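Tannase (Fusobacterium nucleatum subsp. nucleatum ATCC 25586, PDB 6YQ4) hydrolyses gallotannins, a detoxifying activity linked to pathogen resistance, and probably belongs to the alpha/beta-hydrolase superfamily. Local coordinates at residues 97-109 against 479-491. Numbering follows the deposited sequence.
Sequences KANSLTYALSKGY and DYDLEELFNWIDN
Tyr-103 O, on the residue whose ring meets Phe-486 and Leu-482 across the interface, accepts two hydrogen bonds, from Ser-106 OG at 2.7 Å and from Lys-107 N at 3.1 Å. Phe-486 is the hub of the interface: CE1 lies 3.7 Å from Ala-104 CB, while CD2 and CG run beside Tyr-103 CD1 in an offset pair of nearly parallel rings (24°) that hardly overlap. With CG roughly trans to the backbone N and beside the carbonyl carbon (chi1 -151°), the Tyr-103 ring is carried over Leu-482, whose CB makes a CH-pi contact over one face, 4.2 Å from the centroid. Here helices 100-106 and 482-491 cross at -46° and pack against the central sheet, consistent with an alpha/beta-hydrolase fold; Leu-101 and Ala-104 rest on strand 110-114, Leu-485 on strand 202-206. One face of the Tyr-109 ring receives the edge of Phe-486 in a T-shaped stack, centroids 5.5 Å apart. At the edge of the phenol, Tyr-109 OH donates to Asp-490 OD1, although the modelled separation is too short to be trusted; Tyr-66 OH adds a weak hydrogen bond to the same oxygen. Further toward the N-terminal ends, Leu-482 CD1 sits 3.7 Å from Ser-100 CA, and Asn-99 caps helix 100-106 through a bond of 2.9 Å from Thr-102 N to Asn-99 OD1.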
ATOM      1  N   LYS A  97       1.113   8.688 -20.994  1.00 50.94           N
ATOM      2  CA  LYS A  97       2.459   9.090 -20.629  1.00 52.66           C
ATOM      3  C   LYS A  97       3.211   7.887 -20.079  1.00 47.43           C
ATOM      4  O   LYS A  97       2.627   6.851 -19.758  1.00 48.57           O
ATOM      5  CB  LYS A  97       2.430  10.242 -19.610  1.00 59.94           C
ATOM      6  CG  LYS A  97       1.637  11.483 -20.066  1.00 64.51           C
ATOM      7  CD  LYS A  97       2.482  12.768 -20.004  1.00 68.30           C
ATOM      8  CE  LYS A  97       2.057  13.787 -21.070  1.00 71.24           C
ATOM      9  NZ  LYS A  97       3.212  14.441 -21.761  1.00 73.78           N
ATOM     10  N   ALA A  98       4.529   8.042 -19.989  1.00 48.33           N
ATOM     11  CA  ALA A  98       5.407   6.992 -19.491  1.00 36.69           C
ATOM     12  C   ALA A  98       4.900   6.445 -18.175  1.00 31.93           C
ATOM     13  O   ALA A  98       4.580   7.207 -17.260  1.00 39.22           O
ATOM     14  CB  ALA A  98       6.814   7.554 -19.303  1.00 31.87           C
ATOM     15  N   ASN A  99       4.826   5.119 -18.072  1.00 32.66           N
ATOM     16  CA  ASN A  99       4.520   4.522 -16.782  1.00 24.52           C
ATOM     17  C   ASN A  99       5.767   4.567 -15.887  1.00 33.46           C
ATOM     18  O   ASN A  99       6.838   5.043 -16.293  1.00 25.17           O
ATOM     19  CB  ASN A  99       3.917   3.123 -16.967  1.00 24.13           C
ATOM     20  CG  ASN A  99       4.945   2.009 -17.175  1.00 29.88           C
ATOM     21  OD1 ASN A  99       6.153   2.231 -17.320  1.00 25.78           O
ATOM     22  ND2 ASN A  99       4.435   0.783 -17.247  1.00 24.16           N
ATOM     23  N   SER A 100       5.625   4.060 -14.653  1.00 23.16           N
ATOM     24  CA  SER A 100       6.666   4.238 -13.651  1.00 31.12           C
ATOM     25  C   SER A 100       7.955   3.506 -14.014  1.00 33.11           C
ATOM     26  O   SER A 100       9.051   3.978 -13.677  1.00 24.05           O
ATOM     27  CB  SER A 100       6.138   3.793 -12.287  1.00 31.03           C
ATOM     28  OG  SER A 100       6.000   2.394 -12.232  1.00 30.39           O
ATOM     29  N   LEU A 101       7.842   2.359 -14.694  1.00 30.14           N
ATOM     30  CA  LEU A 101       9.026   1.597 -15.078  1.00 24.51           C
ATOM     31  C   LEU A 101       9.760   2.270 -16.226  1.00 31.53           C
ATOM     32  O   LEU A 101      11.000   2.295 -16.251  1.00 26.66           O
ATOM     33  CB  LEU A 101       8.636   0.172 -15.473  1.00 24.97           C
ATOM     34  CG  LEU A 101       8.187  -0.801 -14.385  1.00 26.67           C
ATOM     35  CD1 LEU A 101       6.802  -0.443 -13.813  1.00 25.53           C
ATOM     36  CD2 LEU A 101       8.213  -2.227 -14.933  1.00 30.21           C
ATOM     37  N   THR A 102       9.008   2.786 -17.210  1.00 30.95           N
ATOM     38  CA  THR A 102       9.618   3.584 -18.273  1.00 35.73           C
ATOM     39  C   THR A 102      10.285   4.831 -17.700  1.00 38.27           C
ATOM     40  O   THR A 102      11.381   5.215 -18.122  1.00 38.14           O
ATOM     41  CB  THR A 102       8.564   3.999 -19.294  1.00 35.56           C
ATOM     42  OG1 THR A 102       7.964   2.840 -19.897  1.00 33.59           O
ATOM     43  CG2 THR A 102       9.175   4.893 -20.358  1.00 29.81           C
ATOM     44  N   TYR A 103       9.618   5.489 -16.751  1.00 36.04           N
ATOM     45  CA  TYR A 103      10.212   6.629 -16.071  1.00 34.14           C
ATOM     46  C   TYR A 103      11.511   6.223 -15.382  1.00 37.19           C
ATOM     47  O   TYR A 103      12.540   6.897 -15.523  1.00 32.87           O
ATOM     48  CB  TYR A 103       9.213   7.217 -15.066  1.00 38.13           C
ATOM     49  CG  TYR A 103       9.422   8.702 -14.859  1.00 46.76           C
ATOM     50  CD1 TYR A 103      10.486   9.168 -14.082  1.00 47.07           C
ATOM     51  CD2 TYR A 103       8.582   9.639 -15.464  1.00 40.59           C
ATOM     52  CE1 TYR A 103      10.720  10.525 -13.913  1.00 42.55           C
ATOM     53  CE2 TYR A 103       8.802  11.001 -15.293  1.00 43.65           C
ATOM     54  CZ  TYR A 103       9.880  11.438 -14.513  1.00 44.10           C
ATOM     55  OH  TYR A 103      10.117  12.785 -14.333  1.00 43.39           O
ATOM     56  N   ALA A 104      11.482   5.101 -14.655  1.00 32.91           N
ATOM     57  CA  ALA A 104      12.665   4.631 -13.950  1.00 26.76           C
ATOM     58  C   ALA A 104      13.828   4.396 -14.916  1.00 40.96           C
ATOM     59  O   ALA A 104      14.957   4.844 -14.671  1.00 45.97           O
ATOM     60  CB  ALA A 104      12.331   3.365 -13.159  1.00 25.64           C
ATOM     61  N   LEU A 105      13.563   3.719 -16.037  1.00 38.51           N
ATOM     62  CA  LEU A 105      14.624   3.431 -16.997  1.00 35.22           C
ATOM     63  C   LEU A 105      15.218   4.707 -17.577  1.00 31.55           C
ATOM     64  O   LEU A 105      16.432   4.786 -17.794  1.00 39.06           O
ATOM     65  CB  LEU A 105      14.103   2.537 -18.119  1.00 35.88           C
ATOM     66  CG  LEU A 105      13.977   1.045 -17.796  1.00 36.97           C
ATOM     67  CD1 LEU A 105      13.223   0.365 -18.925  1.00 37.08           C
ATOM     68  CD2 LEU A 105      15.346   0.396 -17.568  1.00 30.68           C
ATOM     69  N   SER A 106      14.384   5.713 -17.840  1.00 31.45           N
ATOM     70  CA  SER A 106      14.905   6.946 -18.426  1.00 43.44           C
ATOM     71  C   SER A 106      15.823   7.673 -17.455  1.00 45.33           C
ATOM     72  O   SER A 106      16.767   8.349 -17.879  1.00 50.54           O
ATOM     73  CB  SER A 106      13.760   7.873 -18.837  1.00 40.75           C
ATOM     74  OG  SER A 106      13.152   8.442 -17.686  1.00 38.08           O
ATOM     75  N   LYS A 107      15.555   7.550 -16.158  1.00 42.71           N
ATOM     76  CA  LYS A 107      16.381   8.137 -15.111  1.00 42.48           C
ATOM     77  C   LYS A 107      17.581   7.271 -14.743  1.00 39.27           C
ATOM     78  O   LYS A 107      18.329   7.633 -13.830  1.00 45.51           O
ATOM     79  CB  LYS A 107      15.525   8.401 -13.863  1.00 40.07           C
ATOM     80  CG  LYS A 107      14.613   9.616 -13.993  1.00 41.63           C
ATOM     81  CD  LYS A 107      15.467  10.872 -14.215  1.00 52.38           C
ATOM     82  CE  LYS A 107      14.703  11.963 -14.938  1.00 47.81           C
ATOM     83  NZ  LYS A 107      13.371  12.127 -14.317  1.00 50.61           N
ATOM     84  N   GLY A 108      17.775   6.132 -15.400  1.00 34.23           N
ATOM     85  CA  GLY A 108      18.948   5.319 -15.142  1.00 36.97           C
ATOM     86  C   GLY A 108      18.816   4.265 -14.061  1.00 41.74           C
ATOM     87  O   GLY A 108      19.840   3.711 -13.645  1.00 40.64           O
ATOM     88  N   TYR A 109      17.602   3.974 -13.590  1.00 30.57           N
ATOM     89  CA  TYR A 109      17.391   2.891 -12.630  1.00 36.79           C
ATOM     90  C   TYR A 109      17.351   1.536 -13.323  1.00 37.99           C
ATOM     91  O   TYR A 109      16.872   1.407 -14.453  1.00 46.65           O
ATOM     92  CB  TYR A 109      16.079   3.081 -11.859  1.00 33.87           C
ATOM     93  CG  TYR A 109      16.077   4.300 -10.993  1.00 37.94           C
ATOM     94  CD1 TYR A 109      15.862   5.558 -11.535  1.00 43.79           C
ATOM     95  CD2 TYR A 109      16.323   4.205  -9.642  1.00 46.95           C
ATOM     96  CE1 TYR A 109      15.892   6.692 -10.745  1.00 48.04           C
ATOM     97  CE2 TYR A 109      16.355   5.342  -8.841  1.00 56.80           C
ATOM     98  CZ  TYR A 109      16.138   6.575  -9.398  1.00 54.57           C
ATOM     99  OH  TYR A 109      16.166   7.691  -8.601  1.00 61.51           O
ATOM    100  N   ASP A 479       0.957   6.837  -8.481  1.00 23.57           N
ATOM    101  CA  ASP A 479       1.827   7.162  -9.617  1.00 21.42           C
ATOM    102  C   ASP A 479       1.333   8.372 -10.394  1.00 24.42           C
ATOM    103  O   ASP A 479       1.575   8.478 -11.597  1.00 34.19           O
ATOM    104  CB  ASP A 479       1.989   5.967 -10.573  1.00 25.75           C
ATOM    105  CG  ASP A 479       2.700   4.791  -9.931  1.00 36.44           C
ATOM    106  OD1 ASP A 479       2.764   3.730 -10.581  1.00 40.41           O
ATOM    107  OD2 ASP A 479       3.212   4.922  -8.789  1.00 39.13           O
ATOM    108  N   TYR A 480       0.604   9.281  -9.743  1.00 24.14           N
ATOM    109  CA  TYR A 480       0.104  10.455 -10.446  1.00 30.74           C
ATOM    110  C   TYR A 480       1.094  11.612 -10.410  1.00 32.56           C
ATOM    111  O   TYR A 480       0.798  12.683 -10.946  1.00 39.89           O
ATOM    112  CB  TYR A 480      -1.232  10.894  -9.855  1.00 23.01           C
ATOM    113  CG  TYR A 480      -1.231  10.829  -8.352  1.00 26.99           C
ATOM    114  CD1 TYR A 480      -1.718   9.715  -7.696  1.00 27.69           C
ATOM    115  CD2 TYR A 480      -0.732  11.877  -7.588  1.00 26.63           C
ATOM    116  CE1 TYR A 480      -1.717   9.637  -6.338  1.00 28.02           C
ATOM    117  CE2 TYR A 480      -0.707  11.796  -6.219  1.00 21.27           C
ATOM    118  CZ  TYR A 480      -1.203  10.675  -5.599  1.00 25.06           C
ATOM    119  OH  TYR A 480      -1.212  10.577  -4.231  1.00 26.85           O
ATOM    120  N   ASP A 481       2.267  11.398  -9.825  1.00 35.20           N
ATOM    121  CA  ASP A 481       3.257  12.437  -9.550  1.00 31.84           C
ATOM    122  C   ASP A 481       4.664  11.904  -9.807  1.00 35.26           C
ATOM    123  O   ASP A 481       5.579  12.091  -9.002  1.00 35.03           O
ATOM    124  CB  ASP A 481       3.129  12.903  -8.100  1.00 31.79           C
ATOM    125  CG  ASP A 481       3.264  11.746  -7.104  1.00 37.47           C
ATOM    126  OD1 ASP A 481       3.492  12.005  -5.903  1.00 36.30           O
ATOM    127  OD2 ASP A 481       3.150  10.567  -7.525  1.00 38.08           O
ATOM    128  N   LEU A 482       4.857  11.215 -10.939  1.00 31.68           N
ATOM    129  CA  LEU A 482       6.121  10.501 -11.139  1.00 31.40           C
ATOM    130  C   LEU A 482       7.324  11.436 -11.129  1.00 31.78           C
ATOM    131  O   LEU A 482       8.428  11.018 -10.752  1.00 39.25           O
ATOM    132  CB  LEU A 482       6.097   9.705 -12.446  1.00 29.41           C
ATOM    133  CG  LEU A 482       5.117   8.530 -12.420  1.00 34.44           C
ATOM    134  CD1 LEU A 482       5.271   7.645 -13.644  1.00 34.74           C
ATOM    135  CD2 LEU A 482       5.286   7.717 -11.148  1.00 31.34           C
ATOM    136  N   GLU A 483       7.158  12.686 -11.572  1.00 38.77           N
ATOM    137  CA  GLU A 483       8.299  13.602 -11.573  1.00 42.37           C
ATOM    138  C   GLU A 483       8.753  13.891 -10.143  1.00 34.68           C
ATOM    139  O   GLU A 483       9.929  13.743  -9.816  1.00 28.55           O
ATOM    140  CB  GLU A 483       7.963  14.899 -12.309  1.00 43.51           C
ATOM    141  CG  GLU A 483       8.965  16.015 -12.027  1.00 54.66           C
ATOM    142  CD  GLU A 483       8.837  17.201 -12.981  1.00 67.67           C
ATOM    143  OE1 GLU A 483       9.751  18.057 -13.006  1.00 72.46           O
ATOM    144  OE2 GLU A 483       7.824  17.283 -13.706  1.00 73.59           O
ATOM    145  N   GLU A 484       7.812  14.229  -9.262  1.00 37.24           N
ATOM    146  CA  GLU A 484       8.138  14.414  -7.848  1.00 38.29           C
ATOM    147  C   GLU A 484       8.669  13.130  -7.215  1.00 35.13           C
ATOM    148  O   GLU A 484       9.614  13.174  -6.417  1.00 35.94           O
ATOM    149  CB  GLU A 484       6.902  14.912  -7.102  1.00 26.11           C
ATOM    150  CG  GLU A 484       6.167  15.959  -7.888  1.00 50.92           C
ATOM    151  CD  GLU A 484       5.087  16.638  -7.082  1.00 62.69           C
ATOM    152  OE1 GLU A 484       3.905  16.597  -7.523  1.00 67.46           O
ATOM    153  OE2 GLU A 484       5.421  17.215  -6.021  1.00 57.47           O
ATOM    154  N   LEU A 485       8.065  11.982  -7.543  1.00 30.97           N
ATOM    155  CA  LEU A 485       8.474  10.728  -6.922  1.00 23.83           C
ATOM    156  C   LEU A 485       9.934  10.440  -7.193  1.00 32.47           C
ATOM    157  O   LEU A 485      10.683  10.073  -6.283  1.00 40.18           O
ATOM    158  CB  LEU A 485       7.616   9.567  -7.420  1.00 23.02           C
ATOM    159  CG  LEU A 485       8.121   8.181  -6.988  1.00 32.19           C
ATOM    160  CD1 LEU A 485       8.141   8.074  -5.477  1.00 35.65           C
ATOM    161  CD2 LEU A 485       7.268   7.062  -7.563  1.00 33.80           C
ATOM    162  N   PHE A 486      10.363  10.596  -8.443  1.00 32.19           N
ATOM    163  CA  PHE A 486      11.744  10.269  -8.768  1.00 32.58           C
ATOM    164  C   PHE A 486      12.704  11.393  -8.381  1.00 35.08           C
ATOM    165  O   PHE A 486      13.921  11.167  -8.295  1.00 30.88           O
ATOM    166  CB  PHE A 486      11.835   9.887 -10.255  1.00 33.24           C
ATOM    167  CG  PHE A 486      11.375   8.452 -10.531  1.00 34.46           C
ATOM    168  CD1 PHE A 486      12.263   7.390 -10.437  1.00 26.60           C
ATOM    169  CD2 PHE A 486      10.050   8.173 -10.837  1.00 30.90           C
ATOM    170  CE1 PHE A 486      11.849   6.083 -10.665  1.00 28.27           C
ATOM    171  CE2 PHE A 486       9.628   6.869 -11.069  1.00 25.17           C
ATOM    172  CZ  PHE A 486      10.523   5.820 -10.975  1.00 25.24           C
ATOM    173  N   ASN A 487      12.186  12.590  -8.118  1.00 28.08           N
ATOM    174  CA  ASN A 487      12.994  13.593  -7.438  1.00 44.18           C
ATOM    175  C   ASN A 487      13.333  13.133  -6.021  1.00 41.02           C
ATOM    176  O   ASN A 487      14.498  13.190  -5.601  1.00 28.99           O
ATOM    177  CB  ASN A 487      12.251  14.930  -7.428  1.00 45.84           C
ATOM    178  CG  ASN A 487      12.261  15.620  -8.794  1.00 43.62           C
ATOM    179  OD1 ASN A 487      13.165  15.414  -9.610  1.00 41.50           O
ATOM    180  ND2 ASN A 487      11.251  16.440  -9.043  1.00 45.09           N
ATOM    181  N   TRP A 488      12.325  12.632  -5.291  1.00 31.26           N
ATOM    182  CA  TRP A 488      12.531  12.106  -3.944  1.00 25.92           C
ATOM    183  C   TRP A 488      13.511  10.939  -3.942  1.00 35.09           C
ATOM    184  O   TRP A 488      14.407  10.875  -3.091  1.00 29.27           O
ATOM    185  CB  TRP A 488      11.193  11.688  -3.349  1.00 24.45           C
ATOM    186  CG  TRP A 488      11.291  11.100  -1.981  1.00 31.87           C
ATOM    187  CD1 TRP A 488      11.419  11.780  -0.809  1.00 39.22           C
ATOM    188  CD2 TRP A 488      11.278   9.712  -1.637  1.00 23.09           C
ATOM    189  NE1 TRP A 488      11.479  10.906   0.247  1.00 33.37           N
ATOM    190  CE2 TRP A 488      11.400   9.628  -0.234  1.00 22.55           C
ATOM    191  CE3 TRP A 488      11.175   8.533  -2.377  1.00 22.39           C
ATOM    192  CZ2 TRP A 488      11.430   8.412   0.447  1.00 21.88           C
ATOM    193  CZ3 TRP A 488      11.182   7.323  -1.698  1.00 25.27           C
ATOM    194  CH2 TRP A 488      11.311   7.275  -0.301  1.00 26.56           C
ATOM    195  N   ILE A 489      13.363  10.005  -4.892  1.00 32.51           N
ATOM    196  CA  ILE A 489      14.242   8.839  -4.925  1.00 29.31           C
ATOM    197  C   ILE A 489      15.673   9.267  -5.213  1.00 35.20           C
ATOM    198  O   ILE A 489      16.621   8.818  -4.555  1.00 42.41           O
ATOM    199  CB  ILE A 489      13.762   7.807  -5.966  1.00 34.28           C
ATOM    200  CG1 ILE A 489      12.382   7.267  -5.656  1.00 26.53           C
ATOM    201  CG2 ILE A 489      14.760   6.653  -6.086  1.00 39.41           C
ATOM    202  CD1 ILE A 489      11.911   6.274  -6.680  1.00 27.88           C
ATOM    203  N   ASP A 490      15.857  10.115  -6.228  1.00 37.85           N
ATOM    204  CA  ASP A 490      17.186  10.665  -6.511  1.00 43.90           C
ATOM    205  C   ASP A 490      17.802  11.304  -5.267  1.00 39.56           C
ATOM    206  O   ASP A 490      18.975  11.072  -4.949  1.00 32.57           O
ATOM    207  CB  ASP A 490      17.114  11.693  -7.650  1.00 53.07           C
ATOM    208  CG  ASP A 490      17.216  11.058  -9.032  1.00 66.06           C
ATOM    209  OD1 ASP A 490      16.899   9.855  -9.169  1.00 70.16           O
ATOM    210  OD2 ASP A 490      17.617  11.759  -9.987  1.00 72.17           O
ATOM    211  N   ASN A 491      17.015  12.110  -4.545  1.00 30.03           N
ATOM    212  CA  ASN A 491      17.535  12.786  -3.362  1.00 35.73           C
ATOM    213  C   ASN A 491      17.865  11.797  -2.260  1.00 42.39           C
ATOM    214  O   ASN A 491      18.927  11.877  -1.636  1.00 49.80           O
ATOM    215  CB  ASN A 491      16.536  13.807  -2.842  1.00 35.13           C
ATOM    216  CG  ASN A 491      17.053  14.531  -1.634  1.00 54.95           C
ATOM    217  OD1 ASN A 491      18.018  15.287  -1.735  1.00 68.33           O
ATOM    218  ND2 ASN A 491      16.439  14.296  -0.477  1.00 57.43           N
TER